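Local coordinates for SsfS6 (Streptomyces sp. SF2575, PDB 4FZR), which is a member of the erythromycin biosynthesis protein CIII-like family and adopts the two-domain GT-B fold, with one parallel sheet in each domain, at residues P218-E223 and S295-A300; E223-P228 and A300-V305; E266-V271 and V286-Q291; T315-G320 and R376-E381. One frame throughout, in Å; residues are numbered along the deposited sequence.

Contact 1 (P218-E223 and S295-A300)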
# COMPACT_ATOMS: atom_id res chain seq x y z
N PRO A 218 -9.32 15.83 -4.71
CA PRO A 218 -9.77 17.23 -4.62
C PRO A 218 -11.28 17.37 -4.72
O PRO A 218 -11.97 16.47 -5.19
CB PRO A 218 -9.06 17.92 -5.79
CG PRO A 218 -8.59 16.82 -6.68
CD PRO A 218 -8.36 15.63 -5.81
N SER A 219 -11.78 18.51 -4.26
CA SER A 219 -13.21 18.77 -4.21
C SER A 219 -13.90 18.37 -5.51
O SER A 219 -14.66 17.41 -5.55
CB SER A 219 -13.46 20.25 -3.93
OG SER A 219 -14.83 20.58 -4.09
N TRP A 220 -13.62 19.13 -6.56
CA TRP A 220 -14.31 19.00 -7.85
C TRP A 220 -14.45 17.58 -8.38
O TRP A 220 -15.35 17.31 -9.18
CB TRP A 220 -13.61 19.88 -8.90
CG TRP A 220 -12.11 19.86 -8.83
CD1 TRP A 220 -11.33 20.67 -8.05
CD2 TRP A 220 -11.22 19.01 -9.55
NE1 TRP A 220 -10.00 20.37 -8.25
CE2 TRP A 220 -9.91 19.35 -9.17
CE3 TRP A 220 -11.41 17.99 -10.49
CZ2 TRP A 220 -8.79 18.71 -9.69
CZ3 TRP A 220 -10.29 17.35 -11.01
CH2 TRP A 220 -9.00 17.72 -10.61
N VAL A 221 -13.59 16.66 -7.94
CA VAL A 221 -13.67 15.28 -8.42
C VAL A 221 -14.98 14.63 -8.00
O VAL A 221 -15.56 13.84 -8.75
CB VAL A 221 -12.51 14.42 -7.90
CG1 VAL A 221 -12.60 13.01 -8.45
CG2 VAL A 221 -11.18 15.05 -8.27
N PHE A 222 -15.44 14.95 -6.79
CA PHE A 222 -16.66 14.36 -6.26
C PHE A 222 -17.91 15.17 -6.64
O PHE A 222 -19.03 14.68 -6.54
CB PHE A 222 -16.58 14.24 -4.74
CG PHE A 222 -15.46 13.36 -4.25
CD1 PHE A 222 -15.45 12.01 -4.54
CD2 PHE A 222 -14.42 13.88 -3.49
CE1 PHE A 222 -14.43 11.19 -4.09
CE2 PHE A 222 -13.39 13.07 -3.04
CZ PHE A 222 -13.40 11.72 -3.33
N GLU A 223 -17.71 16.42 -7.07
CA GLU A 223 -18.83 17.27 -7.47
C GLU A 223 -19.16 17.09 -8.95
O GLU A 223 -18.58 16.24 -9.62
CB GLU A 223 -18.55 18.74 -7.15
CG GLU A 223 -19.46 19.34 -6.06
CD GLU A 223 -20.93 19.28 -6.43
OE1 GLU A 223 -21.31 19.85 -7.47
OE2 GLU A 223 -21.72 18.68 -5.66
N SER A 295 -5.27 8.21 -10.78
CA SER A 295 -6.28 7.15 -10.80
C SER A 295 -7.58 7.52 -10.09
O SER A 295 -8.61 6.87 -10.31
CB SER A 295 -5.71 5.86 -10.19
OG SER A 295 -5.01 6.09 -8.97
N ALA A 296 -7.55 8.56 -9.26
CA ALA A 296 -8.74 8.98 -8.53
C ALA A 296 -9.42 10.17 -9.20
O ALA A 296 -10.61 10.42 -9.01
CB ALA A 296 -8.38 9.32 -7.10
N ILE A 297 -8.64 10.92 -9.98
CA ILE A 297 -9.14 12.08 -10.72
C ILE A 297 -9.73 11.64 -12.06
O ILE A 297 -10.51 12.37 -12.67
CB ILE A 297 -8.00 13.09 -10.98
CG1 ILE A 297 -8.52 14.33 -11.70
CG2 ILE A 297 -6.90 12.44 -11.80
CD1 ILE A 297 -7.42 15.24 -12.20
N MSE A 298 -9.35 10.44 -12.49
CA MSE A 298 -9.71 9.95 -13.82
C MSE A 298 -11.22 9.98 -14.09
O MSE A 298 -11.65 10.44 -15.15
CB MSE A 298 -9.17 8.54 -14.02
CG MSE A 298 -9.04 8.12 -15.47
SE MSE A 298 -7.84 9.30 -16.47
CE MSE A 298 -6.16 8.90 -15.55
N PRO A 299 -12.03 9.48 -13.14
CA PRO A 299 -13.48 9.46 -13.37
C PRO A 299 -14.06 10.84 -13.67
O PRO A 299 -15.12 10.93 -14.29
CB PRO A 299 -14.04 8.93 -12.05
CG PRO A 299 -12.91 8.17 -11.43
CD PRO A 299 -11.67 8.89 -11.84
N ALA A 300 -13.37 11.88 -13.24
CA ALA A 300 -13.91 13.24 -13.32
C ALA A 300 -13.62 13.96 -14.64
O ALA A 300 -13.73 15.18 -14.70
CB ALA A 300 -13.38 14.07 -12.15
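Trp220 and Val221, neighbours on the short helix 219-222, bring their side chains against helix 294-297 and the 3-10 turn and Ala300 that follow it. Along 218-223, the ring of Pro218 comes first and stays on its own side of the interface: its CG sits 3.5 Å above the indole plane of Trp220, displaced toward the rim. CG2 of Val221 lies at a similar height, likewise near the rim, and the indole is thus buttressed from within its own segment. With chi1 at 40°, CG of Trp220 is held between the backbone N and the carbonyl carbon, and the six-membered ring is carried across to Ile297. There the meeting is edge-on: CD1 of Ile297 lies in the indole plane, 3.3 Å from Trp220 CH2, while CG1 of Ile297 is 3.6 Å from Trp220 CZ3. Phe292 adds an edge-to-face ring contact to the same indole. At Val221 the CG1 branch, anti to the backbone N (chi1 -178°), does the touching; it is 3.3 Å from the carbonyl O of Ala296 and 3.9 Å from CB of Ala300, so it packs against backbone and methyl alike. Phe222 and Glu223 turn to the second subunit, where Phe222 meets the ring of Trp122 and Glu223 OE2 forms a salt bridge with Arg121. Helix 294-297 belongs to the crossover from edge strand 286-289 to strand 303-306, a connection typical of the Rossmann-like C-terminal domain of GT-B proteins, and the segment leading into strand 229-231 packs on it.

Contact 2 (E223-P228 and A300-V305)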
# COMPACT_ATOMS: atom_id res chain seq x y z
N GLU A 223 -17.71 16.42 -7.07
CA GLU A 223 -18.83 17.27 -7.47
C GLU A 223 -19.16 17.09 -8.95
O GLU A 223 -18.58 16.24 -9.62
CB GLU A 223 -18.55 18.74 -7.15
CG GLU A 223 -19.46 19.34 -6.06
CD GLU A 223 -20.93 19.28 -6.43
OE1 GLU A 223 -21.31 19.85 -7.47
OE2 GLU A 223 -21.72 18.68 -5.66
N GLU A 224 -20.08 17.91 -9.46
CA GLU A 224 -20.57 17.77 -10.83
C GLU A 224 -19.59 18.31 -11.87
O GLU A 224 -18.72 19.12 -11.56
CB GLU A 224 -21.91 18.49 -10.99
CG GLU A 224 -23.05 17.88 -10.20
CD GLU A 224 -24.38 18.51 -10.54
OE1 GLU A 224 -24.39 19.55 -11.23
OE2 GLU A 224 -25.43 17.96 -10.13
N ARG A 225 -19.76 17.84 -13.11
CA ARG A 225 -19.02 18.37 -14.24
C ARG A 225 -19.98 19.14 -15.14
O ARG A 225 -20.84 18.55 -15.79
CB ARG A 225 -18.35 17.25 -15.04
CG ARG A 225 -17.84 16.09 -14.19
CD ARG A 225 -16.67 15.39 -14.86
NE ARG A 225 -17.03 14.77 -16.14
CZ ARG A 225 -17.01 13.46 -16.39
NH1 ARG A 225 -16.65 12.58 -15.46
NH2 ARG A 225 -17.36 13.02 -17.59
N LYS A 226 -19.84 20.46 -15.16
CA LYS A 226 -20.75 21.31 -15.95
C LYS A 226 -20.32 21.44 -17.41
O LYS A 226 -20.99 22.10 -18.20
CB LYS A 226 -20.87 22.70 -15.31
CG LYS A 226 -22.10 22.86 -14.42
CD LYS A 226 -22.11 24.22 -13.74
CE LYS A 226 -23.49 24.57 -13.19
NZ LYS A 226 -24.02 23.55 -12.26
N GLN A 227 -19.20 20.81 -17.77
CA GLN A 227 -18.72 20.85 -19.15
C GLN A 227 -17.62 19.81 -19.37
O GLN A 227 -17.04 19.30 -18.40
CB GLN A 227 -18.20 22.25 -19.49
CG GLN A 227 -17.13 22.77 -18.54
CD GLN A 227 -16.51 24.06 -19.03
OE1 GLN A 227 -16.52 24.35 -20.23
NE2 GLN A 227 -15.96 24.84 -18.11
N PRO A 228 -17.33 19.49 -20.64
CA PRO A 228 -16.27 18.54 -20.99
C PRO A 228 -14.95 18.86 -20.28
O PRO A 228 -14.49 20.00 -20.35
CB PRO A 228 -16.11 18.73 -22.50
CG PRO A 228 -17.45 19.17 -22.95
CD PRO A 228 -18.03 20.00 -21.84
N ALA A 300 -13.37 11.88 -13.24
CA ALA A 300 -13.91 13.24 -13.32
C ALA A 300 -13.62 13.96 -14.64
O ALA A 300 -13.73 15.18 -14.70
CB ALA A 300 -13.38 14.07 -12.15
N CYS A 301 -13.27 13.22 -15.69
CA CYS A 301 -12.97 13.86 -16.97
C CYS A 301 -13.26 12.98 -18.19
O CYS A 301 -13.50 11.78 -18.07
CB CYS A 301 -11.52 14.35 -16.99
SG CYS A 301 -10.30 13.08 -16.63
N ASP A 302 -13.22 13.61 -19.36
CA ASP A 302 -13.67 12.98 -20.60
C ASP A 302 -12.56 12.83 -21.63
O ASP A 302 -12.73 12.13 -22.63
CB ASP A 302 -14.82 13.79 -21.19
CG ASP A 302 -15.86 14.17 -20.15
OD1 ASP A 302 -16.84 13.42 -19.98
OD2 ASP A 302 -15.69 15.22 -19.49
N VAL A 303 -11.43 13.51 -21.41
CA VAL A 303 -10.28 13.38 -22.31
C VAL A 303 -8.99 13.50 -21.52
O VAL A 303 -8.89 14.31 -20.59
CB VAL A 303 -10.27 14.48 -23.40
CG1 VAL A 303 -9.31 14.10 -24.51
CG2 VAL A 303 -11.67 14.71 -23.96
N VAL A 304 -7.99 12.70 -21.87
CA VAL A 304 -6.66 12.86 -21.30
C VAL A 304 -5.64 13.02 -22.42
O VAL A 304 -5.60 12.23 -23.36
CB VAL A 304 -6.26 11.69 -20.37
CG1 VAL A 304 -4.89 11.94 -19.77
CG2 VAL A 304 -7.29 11.49 -19.27
N VAL A 305 -4.82 14.06 -22.31
CA VAL A 305 -3.71 14.28 -23.24
C VAL A 305 -2.42 14.01 -22.47
O VAL A 305 -2.25 14.54 -21.39
CB VAL A 305 -3.72 15.72 -23.75
CG1 VAL A 305 -2.56 15.94 -24.71
CG2 VAL A 305 -5.05 16.04 -24.41
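Arg225 reaches from the loop before strand 229-231 to Asp302, just ahead of strand 303-306, and the two side chains approach from opposite directions. The CB of Arg225 already points at 300-305. Beyond it, CG stands anti to the carbonyl carbon, and CD arrives 3.0 Å from the carbonyl O of Ala300, a tight approach of a methylene to a backbone oxygen. The chain then bends at chi3 (-63°), which swings the guanidinium alongside the backbone of 300-302. NE is 3.6 Å from both Ala300 O and Asp302 OD2 and bonds to neither. Over the centre of the guanidinium, on one face, lies CA of Cys301, 4.0 Å above the plane. NH1 is 3.4 Å from the backbone N of Cys301, but two donors face each other there and make no bond. The salt bridge is made at the guanidinium edge, where Arg225 NH2 is modelled only 2.5 Å from Asp302 OD1; this is very short, and the hydrogen-bond geometry, bent to 116°, is doubtful in detail. The two planar groups are turned 76° apart, far from the coplanar side-on pairing in which two N-H groups meet two oxygens. The other carboxylate oxygen, Asp302 OD2, accepts the backbone N-H of Arg229 and lies 3.7 Å from CA of Pro228. Both partners would tend to keep the carboxylate ionised. The bond to Arg229 N fixes Asp302 to the adjacent strand, and the ion pair, its short modelled distance taken with caution, probably helps hold the loop there.

Contact 3 (E266-V271 and V286-Q291)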
# COMPACT_ATOMS: atom_id res chain seq x y z
N GLU A 266 -12.71 22.36 -20.07
CA GLU A 266 -12.18 22.84 -18.81
C GLU A 266 -10.98 21.96 -18.47
O GLU A 266 -11.10 20.74 -18.37
CB GLU A 266 -13.22 22.77 -17.70
CG GLU A 266 -12.68 23.20 -16.34
CD GLU A 266 -13.59 22.82 -15.19
OE1 GLU A 266 -14.41 21.88 -15.35
OE2 GLU A 266 -13.50 23.46 -14.12
N VAL A 267 -9.81 22.58 -18.31
CA VAL A 267 -8.56 21.83 -18.21
C VAL A 267 -8.02 21.73 -16.78
O VAL A 267 -7.93 22.72 -16.08
CB VAL A 267 -7.47 22.46 -19.10
CG1 VAL A 267 -6.11 21.83 -18.82
CG2 VAL A 267 -7.84 22.32 -20.56
N VAL A 268 -7.68 20.51 -16.37
CA VAL A 268 -6.91 20.32 -15.15
C VAL A 268 -5.55 19.75 -15.54
O VAL A 268 -5.45 18.92 -16.44
CB VAL A 268 -7.62 19.37 -14.15
CG1 VAL A 268 -9.00 19.91 -13.79
CG2 VAL A 268 -7.73 17.97 -14.72
N VAL A 269 -4.50 20.22 -14.87
CA VAL A 269 -3.15 19.81 -15.22
C VAL A 269 -2.49 19.07 -14.06
O VAL A 269 -2.03 19.68 -13.10
CB VAL A 269 -2.29 21.03 -15.62
CG1 VAL A 269 -0.94 20.57 -16.14
CG2 VAL A 269 -3.02 21.88 -16.66
N ALA A 270 -2.46 17.74 -14.16
CA ALA A 270 -1.91 16.91 -13.10
C ALA A 270 -0.41 16.71 -13.29
O ALA A 270 0.03 15.77 -13.95
CB ALA A 270 -2.62 15.56 -13.07
N VAL A 271 0.38 17.61 -12.71
CA VAL A 271 1.83 17.51 -12.76
C VAL A 271 2.44 17.94 -11.43
O VAL A 271 1.72 18.30 -10.50
CB VAL A 271 2.41 18.40 -13.88
CG1 VAL A 271 1.98 17.88 -15.24
CG2 VAL A 271 2.00 19.85 -13.69
N VAL A 286 -8.26 26.70 -17.23
CA VAL A 286 -7.73 25.60 -16.43
C VAL A 286 -8.22 25.72 -14.99
O VAL A 286 -8.18 26.80 -14.40
CB VAL A 286 -6.18 25.53 -16.48
CG1 VAL A 286 -5.64 26.23 -17.72
CG2 VAL A 286 -5.56 26.12 -15.22
N LEU A 287 -8.71 24.62 -14.43
CA LEU A 287 -9.32 24.63 -13.11
C LEU A 287 -8.32 24.37 -11.98
O LEU A 287 -8.45 24.92 -10.89
CB LEU A 287 -10.44 23.59 -13.03
CG LEU A 287 -11.17 23.53 -11.69
CD1 LEU A 287 -12.07 24.75 -11.50
CD2 LEU A 287 -11.95 22.23 -11.54
N ALA A 288 -7.32 23.54 -12.25
CA ALA A 288 -6.47 23.02 -11.17
C ALA A 288 -4.99 22.99 -11.53
O ALA A 288 -4.61 22.90 -12.70
CB ALA A 288 -6.94 21.64 -10.77
N ALA A 289 -4.15 23.06 -10.50
CA ALA A 289 -2.71 23.13 -10.68
C ALA A 289 -1.97 22.35 -9.60
O ALA A 289 -1.89 22.77 -8.45
CB ALA A 289 -2.26 24.59 -10.66
N GLY A 290 -1.41 21.20 -9.99
CA GLY A 290 -0.62 20.40 -9.08
C GLY A 290 -0.78 18.91 -9.29
O GLY A 290 -1.62 18.47 -10.07
N GLN A 291 0.04 18.13 -8.59
CA GLN A 291 -0.01 16.68 -8.70
C GLN A 291 -1.27 16.14 -8.04
O GLN A 291 -1.56 16.43 -6.88
CB GLN A 291 1.23 16.05 -8.05
CG GLN A 291 1.37 14.56 -8.32
CD GLN A 291 1.51 14.24 -9.79
OE1 GLN A 291 0.54 13.84 -10.45
NE2 GLN A 291 2.72 14.39 -10.33
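Val268 and Ala288 meet on one face of the two-strand pairing, with Val268 CG1 4.0 Å from CB of Ala288. The same methyl is equally close to CB of Leu287, whose side chain runs beside that of Val268 and in the same direction. Trp220 and Ile297 pack over this face. Val267, Val269, Val286 and Ala289 point to the other face, where Val267 CB and Val286 CB stand 4.2 Å apart and Val269 is covered by Leu253 and Ser257 of helix 253-259. Between the two faces run the backbones, parallel within 11°. The sound bond of the pair is Leu287 N to Val267 O, short at 2.6 Å, its donor tilted 22° from the carbonyl plane; CA of Val286 gives the same oxygen a CA-H...O contact. Farther along, the pairing slackens: Val269 N to Ala288 O, at 3.5 Å, is weak, and so is Val271 N to Gly290 O. Ala270 CA also makes a CA-H...O contact with Gly290 O, at 3.4 Å. At the polar margin by the strand starts, Glu266 extends its chain, CG anti to the backbone N (chi1 177°), and lays OE2 against Leu287, 3.3 Å from Leu287 CB and from CD2 alike. That carboxylate thus rests on an apolar side chain, while its OE1 makes a long, weak ion pair with Arg229. Strand 286-289 is the outermost on this side of the parallel sheet, and parallel pairing of this kind at the sheet margin belongs to the Rossmann-like C-terminal domain of the GT-B fold.

Contact 4 (T315-G320 and R376-E381)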
# COMPACT_ATOMS: atom_id res chain seq x y z
N THR A 315 -3.87 3.24 -17.30
CA THR A 315 -4.79 3.85 -16.34
C THR A 315 -6.03 4.37 -17.06
O THR A 315 -7.16 4.09 -16.66
CB THR A 315 -4.14 5.01 -15.55
OG1 THR A 315 -2.97 4.53 -14.87
CG2 THR A 315 -5.10 5.58 -14.53
N CYS A 316 -5.81 5.12 -18.14
CA CYS A 316 -6.90 5.66 -18.95
C CYS A 316 -7.76 4.55 -19.56
O CYS A 316 -8.99 4.63 -19.53
CB CYS A 316 -6.33 6.53 -20.08
SG CYS A 316 -5.56 8.05 -19.51
N LEU A 317 -7.11 3.53 -20.11
CA LEU A 317 -7.82 2.38 -20.65
C LEU A 317 -8.73 1.75 -19.60
O LEU A 317 -9.91 1.51 -19.87
CB LEU A 317 -6.83 1.34 -21.19
CG LEU A 317 -6.31 1.51 -22.63
CD1 LEU A 317 -5.47 0.31 -23.03
CD2 LEU A 317 -7.47 1.70 -23.60
N SER A 318 -8.19 1.48 -18.42
CA SER A 318 -8.95 0.77 -17.39
C SER A 318 -10.10 1.61 -16.85
O SER A 318 -11.06 1.08 -16.29
CB SER A 318 -8.02 0.32 -16.25
OG SER A 318 -7.94 1.28 -15.21
N GLU A 319 -10.00 2.92 -17.01
CA GLU A 319 -11.06 3.83 -16.58
C GLU A 319 -11.96 4.26 -17.74
O GLU A 319 -12.88 5.06 -17.56
CB GLU A 319 -10.46 5.05 -15.88
CG GLU A 319 -10.15 4.81 -14.40
CD GLU A 319 -11.40 4.55 -13.58
OE1 GLU A 319 -12.50 4.90 -14.05
OE2 GLU A 319 -11.27 4.00 -12.47
N GLY A 320 -11.70 3.73 -18.94
CA GLY A 320 -12.55 3.98 -20.09
C GLY A 320 -12.60 5.45 -20.49
O GLY A 320 -13.67 5.98 -20.79
N ARG A 376 -14.39 2.71 -23.33
CA ARG A 376 -15.23 2.04 -22.35
C ARG A 376 -15.35 0.55 -22.66
O ARG A 376 -15.43 -0.27 -21.74
CB ARG A 376 -16.62 2.66 -22.32
CG ARG A 376 -16.65 4.10 -21.82
CD ARG A 376 -18.07 4.61 -21.74
NE ARG A 376 -18.15 5.94 -21.14
CZ ARG A 376 -19.27 6.64 -21.01
NH1 ARG A 376 -20.42 6.13 -21.43
NH2 ARG A 376 -19.24 7.84 -20.46
N ARG A 377 -15.35 0.20 -23.94
CA ARG A 377 -15.37 -1.20 -24.35
C ARG A 377 -14.14 -1.92 -23.82
O ARG A 377 -14.23 -3.03 -23.29
CB ARG A 377 -15.45 -1.34 -25.87
CG ARG A 377 -15.27 -2.77 -26.36
CD ARG A 377 -15.35 -2.89 -27.88
NE ARG A 377 -14.36 -2.06 -28.56
CZ ARG A 377 -13.07 -2.35 -28.65
NH1 ARG A 377 -12.58 -3.46 -28.11
NH2 ARG A 377 -12.25 -1.53 -29.29
N LEU A 378 -12.98 -1.29 -23.97
CA LEU A 378 -11.71 -1.86 -23.54
C LEU A 378 -11.63 -1.94 -22.02
O LEU A 378 -11.17 -2.94 -21.47
CB LEU A 378 -10.55 -1.03 -24.08
CG LEU A 378 -10.31 -1.17 -25.59
CD1 LEU A 378 -9.30 -0.13 -26.06
CD2 LEU A 378 -9.82 -2.57 -25.92
N ALA A 379 -12.07 -0.89 -21.35
CA ALA A 379 -12.13 -0.88 -19.89
C ALA A 379 -12.97 -2.07 -19.42
O ALA A 379 -12.56 -2.81 -18.53
CB ALA A 379 -12.72 0.42 -19.37
N ALA A 380 -14.13 -2.23 -20.03
CA ALA A 380 -15.05 -3.31 -19.67
C ALA A 380 -14.42 -4.68 -19.93
O ALA A 380 -14.65 -5.63 -19.18
CB ALA A 380 -16.35 -3.17 -20.44
N GLU A 381 -13.62 -4.77 -20.99
CA GLU A 381 -12.93 -6.01 -21.32
C GLU A 381 -11.87 -6.34 -20.27
O GLU A 381 -11.75 -7.48 -19.81
CB GLU A 381 -12.29 -5.93 -22.71
CG GLU A 381 -11.55 -7.20 -23.12
CD GLU A 381 -10.89 -7.10 -24.49
OE1 GLU A 381 -10.93 -6.01 -25.10
OE2 GLU A 381 -10.33 -8.11 -24.95
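The carbonyl O of Leu317 has two close neighbours, one from its own chain end and one from helix 370-382: it accepts the N-H of Gly320 at 3.0 Å, and CB of Ala379 presses to 3.1 Å from it. The first of these belongs to a Schellman motif that ends helix 310-318, with Gly320 leaving the helical conformation at a positive phi of 62°. At Gly320 the turned-back chain has no side chain, and helix 370-382 lies against it closely enough to bring CA of Gly320 and CA of Arg376 within 4.0 Å. Ala379 is the residue that enters: its methyl rests against the main chain of the helix end, 3.5 Å from Gly320 N and 3.6 Å from the carbonyl O of Ser318. The approach rests on the bare CA of Gly320, on the side turned to Arg376 CA and Ala379 CB, and on the small methyl of Ala379. To one side of Ala379 the contact is apolar. Leu317, its CG anti to the carbonyl carbon (chi1 -85°), directs CD2 across the side chain of Leu378 and meets Leu378 CD1 at 3.6 Å; Met382 adds further packing on Leu317 and Ser318. Within helix 310-318, Ser318 OG donates to the carbonyl O of Thr315, an oxygen to which the N-H of Glu319 also makes a weak bond. On the solvent-exposed flank, the chain of Arg376 runs extended from CG to NE past the turn. Gly320 O lies near the guanidinium plane, beyond its edge, too far from the nitrogens for a hydrogen bond; the nearest side-chain atom to it is Arg376 CG, at 3.7 Å.

All four contacts lie in the C-terminal half of the GT-B fold. Contacts 1 and 2 share Glu223 and Ala300, with centres 9 Å apart, and follow each other along the stretch from helix 219-222 to strand 229-231. Contact 3 is nested along the chain inside the loops they close: Trp220 CG of contact 1 packs 3.6 Å from Leu287 CD2 of contact 3, and Pro228 O of contact 2 probably accepts a hydrogen bond from Glu266 N at 3.0 Å. Contact 4 follows in sequence. Met298 joins it to contact 1, its CG 3.4 Å from Glu319 CB, and Val304 CB of contact 2 touches Cys316 SG. Contacts 3 and 4 do not meet, their nearest atoms being about 10 Å apart.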